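Local coordinates for protein shikimate dehydrogenase (NADP(+)) (Thermus thermophilus, PDB 2D5C) that catalyses the reversible NADPH-linked reduction of 3-dehydroshikimate to shikimate, a step of the chorismate pathway that leads to the aromatic amino acids, at residues 130-135 / 140-145. Residues are numbered along the deposited sequence; the frame is centred on the assembly and turned at random.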
ATOM      1  N   ALA A 130       6.871 -20.928  -2.100  1.00 18.77           N
ATOM      2  CA  ALA A 130       5.722 -20.301  -1.462  1.00 19.21           C
ATOM      3  C   ALA A 130       4.852 -21.378  -0.811  1.00 19.11           C
ATOM      4  O   ALA A 130       4.378 -21.215   0.315  1.00 20.30           O
ATOM      5  CB  ALA A 130       4.911 -19.496  -2.492  1.00 18.32           C
ATOM      6  N   VAL A 131       4.646 -22.483  -1.517  1.00 18.16           N
ATOM      7  CA  VAL A 131       3.840 -23.581  -0.982  1.00 18.05           C
ATOM      8  C   VAL A 131       4.517 -24.195   0.247  1.00 17.28           C
ATOM      9  O   VAL A 131       3.864 -24.452   1.264  1.00 20.97           O
ATOM     10  CB  VAL A 131       3.606 -24.670  -2.064  1.00 19.84           C
ATOM     11  CG1 VAL A 131       2.967 -25.911  -1.447  1.00 18.30           C
ATOM     12  CG2 VAL A 131       2.690 -24.104  -3.145  1.00 21.26           C
ATOM     13  N   ALA A 132       5.823 -24.433   0.156  1.00 19.49           N
ATOM     14  CA  ALA A 132       6.560 -24.992   1.279  1.00 20.65           C
ATOM     15  C   ALA A 132       6.464 -24.049   2.485  1.00 17.86           C
ATOM     16  O   ALA A 132       6.288 -24.494   3.622  1.00 22.61           O
ATOM     17  CB  ALA A 132       8.041 -25.215   0.886  1.00 19.45           C
ATOM     18  N   PHE A 133       6.582 -22.745   2.236  1.00 18.09           N
ATOM     19  CA  PHE A 133       6.488 -21.749   3.300  1.00 17.77           C
ATOM     20  C   PHE A 133       5.117 -21.793   3.972  1.00 21.10           C
ATOM     21  O   PHE A 133       5.004 -21.763   5.200  1.00 23.53           O
ATOM     22  CB  PHE A 133       6.735 -20.350   2.728  1.00 17.44           C
ATOM     23  CG  PHE A 133       6.694 -19.249   3.763  1.00 25.08           C
ATOM     24  CD1 PHE A 133       5.483 -18.691   4.162  1.00 24.06           C
ATOM     25  CD2 PHE A 133       7.870 -18.783   4.341  1.00 27.48           C
ATOM     26  CE1 PHE A 133       5.450 -17.683   5.124  1.00 23.68           C
ATOM     27  CE2 PHE A 133       7.840 -17.773   5.304  1.00 26.87           C
ATOM     28  CZ  PHE A 133       6.623 -17.230   5.689  1.00 22.05           C
ATOM     29  N   ALA A 134       4.072 -21.879   3.160  1.00 18.97           N
ATOM     30  CA  ALA A 134       2.716 -21.933   3.678  1.00 21.34           C
ATOM     31  C   ALA A 134       2.462 -23.199   4.493  1.00 20.00           C
ATOM     32  O   ALA A 134       1.869 -23.137   5.581  1.00 22.20           O
ATOM     33  CB  ALA A 134       1.726 -21.844   2.525  1.00 20.01           C
ATOM     34  N   LEU A 135       2.899 -24.353   3.983  1.00 16.41           N
ATOM     35  CA  LEU A 135       2.685 -25.605   4.702  1.00 20.06           C
ATOM     36  C   LEU A 135       3.483 -25.620   5.994  1.00 19.62           C
ATOM     37  O   LEU A 135       3.064 -26.230   6.975  1.00 22.26           O
ATOM     38  CB  LEU A 135       3.087 -26.802   3.844  1.00 21.78           C
ATOM     39  CG  LEU A 135       2.225 -27.014   2.605  1.00 24.30           C
ATOM     40  CD1 LEU A 135       2.804 -28.147   1.785  1.00 23.37           C
ATOM     41  CD2 LEU A 135       0.797 -27.333   3.027  1.00 32.32           C
ATOM     42  N   LEU A 140       2.831 -28.254   9.361  1.00 20.71           N
ATOM     43  CA  LEU A 140       2.974 -29.625   8.880  1.00 21.70           C
ATOM     44  C   LEU A 140       4.420 -29.995   8.653  1.00 22.71           C
ATOM     45  O   LEU A 140       5.288 -29.123   8.568  1.00 23.69           O
ATOM     46  CB  LEU A 140       2.247 -29.829   7.553  1.00 25.90           C
ATOM     47  CG  LEU A 140       0.761 -29.538   7.437  1.00 35.22           C
ATOM     48  CD1 LEU A 140       0.261 -30.089   6.116  1.00 34.53           C
ATOM     49  CD2 LEU A 140      -0.011 -30.165   8.607  1.00 32.42           C
ATOM     50  N   GLU A 141       4.661 -31.300   8.588  1.00 21.86           N
ATOM     51  CA  GLU A 141       5.975 -31.841   8.285  1.00 21.49           C
ATOM     52  C   GLU A 141       6.065 -31.709   6.761  1.00 20.04           C
ATOM     53  O   GLU A 141       5.243 -32.277   6.051  1.00 21.19           O
ATOM     54  CB  GLU A 141       6.035 -33.316   8.662  1.00 29.58           C
ATOM     55  CG  GLU A 141       7.337 -34.009   8.281  1.00 27.16           C
ATOM     56  CD  GLU A 141       7.390 -35.460   8.737  1.00 39.04           C
ATOM     57  OE1 GLU A 141       8.455 -36.096   8.577  1.00 41.04           O
ATOM     58  OE2 GLU A 141       6.368 -35.971   9.248  1.00 38.68           O
ATOM     59  N   VAL A 142       7.057 -30.975   6.270  1.00 20.04           N
ATOM     60  CA  VAL A 142       7.193 -30.753   4.831  1.00 19.86           C
ATOM     61  C   VAL A 142       8.463 -31.368   4.238  1.00 22.04           C
ATOM     62  O   VAL A 142       9.543 -31.274   4.829  1.00 21.61           O
ATOM     63  CB  VAL A 142       7.192 -29.226   4.518  1.00 21.22           C
ATOM     64  CG1 VAL A 142       7.128 -28.982   3.015  1.00 20.40           C
ATOM     65  CG2 VAL A 142       6.011 -28.560   5.202  1.00 24.27           C
ATOM     66  N   TRP A 143       8.310 -32.007   3.078  1.00 19.92           N
ATOM     67  CA  TRP A 143       9.435 -32.589   2.353  1.00 20.81           C
ATOM     68  C   TRP A 143       9.478 -31.838   1.033  1.00 19.81           C
ATOM     69  O   TRP A 143       8.441 -31.377   0.541  1.00 17.49           O
ATOM     70  CB  TRP A 143       9.225 -34.065   2.048  1.00 20.60           C
ATOM     71  CG  TRP A 143       9.115 -34.942   3.235  1.00 21.50           C
ATOM     72  CD1 TRP A 143       9.467 -34.646   4.523  1.00 23.49           C
ATOM     73  CD2 TRP A 143       8.631 -36.285   3.249  1.00 22.14           C
ATOM     74  NE1 TRP A 143       9.226 -35.729   5.339  1.00 29.24           N
ATOM     75  CE2 TRP A 143       8.713 -36.749   4.580  1.00 25.50           C
ATOM     76  CE3 TRP A 143       8.135 -37.142   2.261  1.00 20.58           C
ATOM     77  CZ2 TRP A 143       8.317 -38.038   4.949  1.00 31.00           C
ATOM     78  CZ3 TRP A 143       7.740 -38.427   2.628  1.00 29.79           C
ATOM     79  CH2 TRP A 143       7.834 -38.859   3.963  1.00 28.85           C
ATOM     80  N   VAL A 144      10.672 -31.706   0.456  1.00 18.79           N
ATOM     81  CA  VAL A 144      10.809 -31.008  -0.812  1.00 19.24           C
ATOM     82  C   VAL A 144      11.739 -31.760  -1.766  1.00 18.08           C
ATOM     83  O   VAL A 144      12.682 -32.426  -1.350  1.00 20.01           O
ATOM     84  CB  VAL A 144      11.385 -29.572  -0.612  1.00 22.35           C
ATOM     85  CG1 VAL A 144      10.453 -28.749   0.282  1.00 23.68           C
ATOM     86  CG2 VAL A 144      12.770 -29.658   0.035  1.00 26.24           C
ATOM     87  N   TRP A 145      11.447 -31.646  -3.047  1.00 20.10           N
ATOM     88  CA  TRP A 145      12.258 -32.280  -4.081  1.00 20.56           C
ATOM     89  C   TRP A 145      12.326 -31.305  -5.249  1.00 21.50           C
ATOM     90  O   TRP A 145      11.418 -30.497  -5.449  1.00 22.03           O
ATOM     91  CB  TRP A 145      11.612 -33.590  -4.537  1.00 23.61           C
ATOM     92  CG  TRP A 145      12.292 -34.207  -5.710  1.00 22.45           C
ATOM     93  CD1 TRP A 145      13.355 -35.073  -5.688  1.00 23.41           C
ATOM     94  CD2 TRP A 145      11.990 -33.972  -7.090  1.00 22.72           C
ATOM     95  NE1 TRP A 145      13.729 -35.386  -6.976  1.00 22.19           N
ATOM     96  CE2 TRP A 145      12.909 -34.724  -7.853  1.00 22.82           C
ATOM     97  CE3 TRP A 145      11.030 -33.195  -7.757  1.00 25.18           C
ATOM     98  CZ2 TRP A 145      12.898 -34.723  -9.252  1.00 26.95           C
ATOM     99  CZ3 TRP A 145      11.019 -33.193  -9.148  1.00 32.25           C
ATOM    100  CH2 TRP A 145      11.951 -33.955  -9.881  1.00 29.65           C
TER
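V142 rests its CG2 methyl against the base of the L135 side chain, 3.7 Å from L135 CB, and this is the tightest apolar meeting between the helix segment 130-135 and the segment 140-145, whose residues 142-145 form the strand. Because CG1 of V142 stands anti to the backbone N (chi1 -172°), the two methyls are shared out: CG2 takes L135, while CG1 lies 4.4 Å from A132 CB. The same A132 methyl is 4.3 Å from V144 CG1, two residues further along the strand, so one small side chain meets two valines in loose van der Waals contact. The axes of helix segment 130-135 and strand 142-145 approach to 9.1 Å and run nearly antiparallel, at 168°. Towards the turn, L135 and L140 cross at a slant, with L135 CD2 4.2 Å from L140 CD1. L135, which also packs on A119 and V121 of strand 119-122 and on F104 of helix 100-110, is buried, whereas L140 is partly exposed.

The polar edge is a single backbone bond: L140 N donates to L135 O over 3.1 Å, nearly straight at 164° and almost in line with the carbonyl. On the other side of the strand, W143 NE1 makes a weak bond to E141 OE1, 3.3 Å long, and the indole forms a cation-pi contact with R162.

Helix 126-137 and strand 142-145 are consecutive parts of a Rossmann-type beta-alpha-beta unit, in which A124 in the glycine-rich turn and N146, just past the end of strand 142-145, bind NADP(+). Between the two segments, aliphatic contacts seat the helix on the sheet, and the one hydrogen bond ties the turn back to the helix's C-terminal part, giving a carbonyl there a backbone partner.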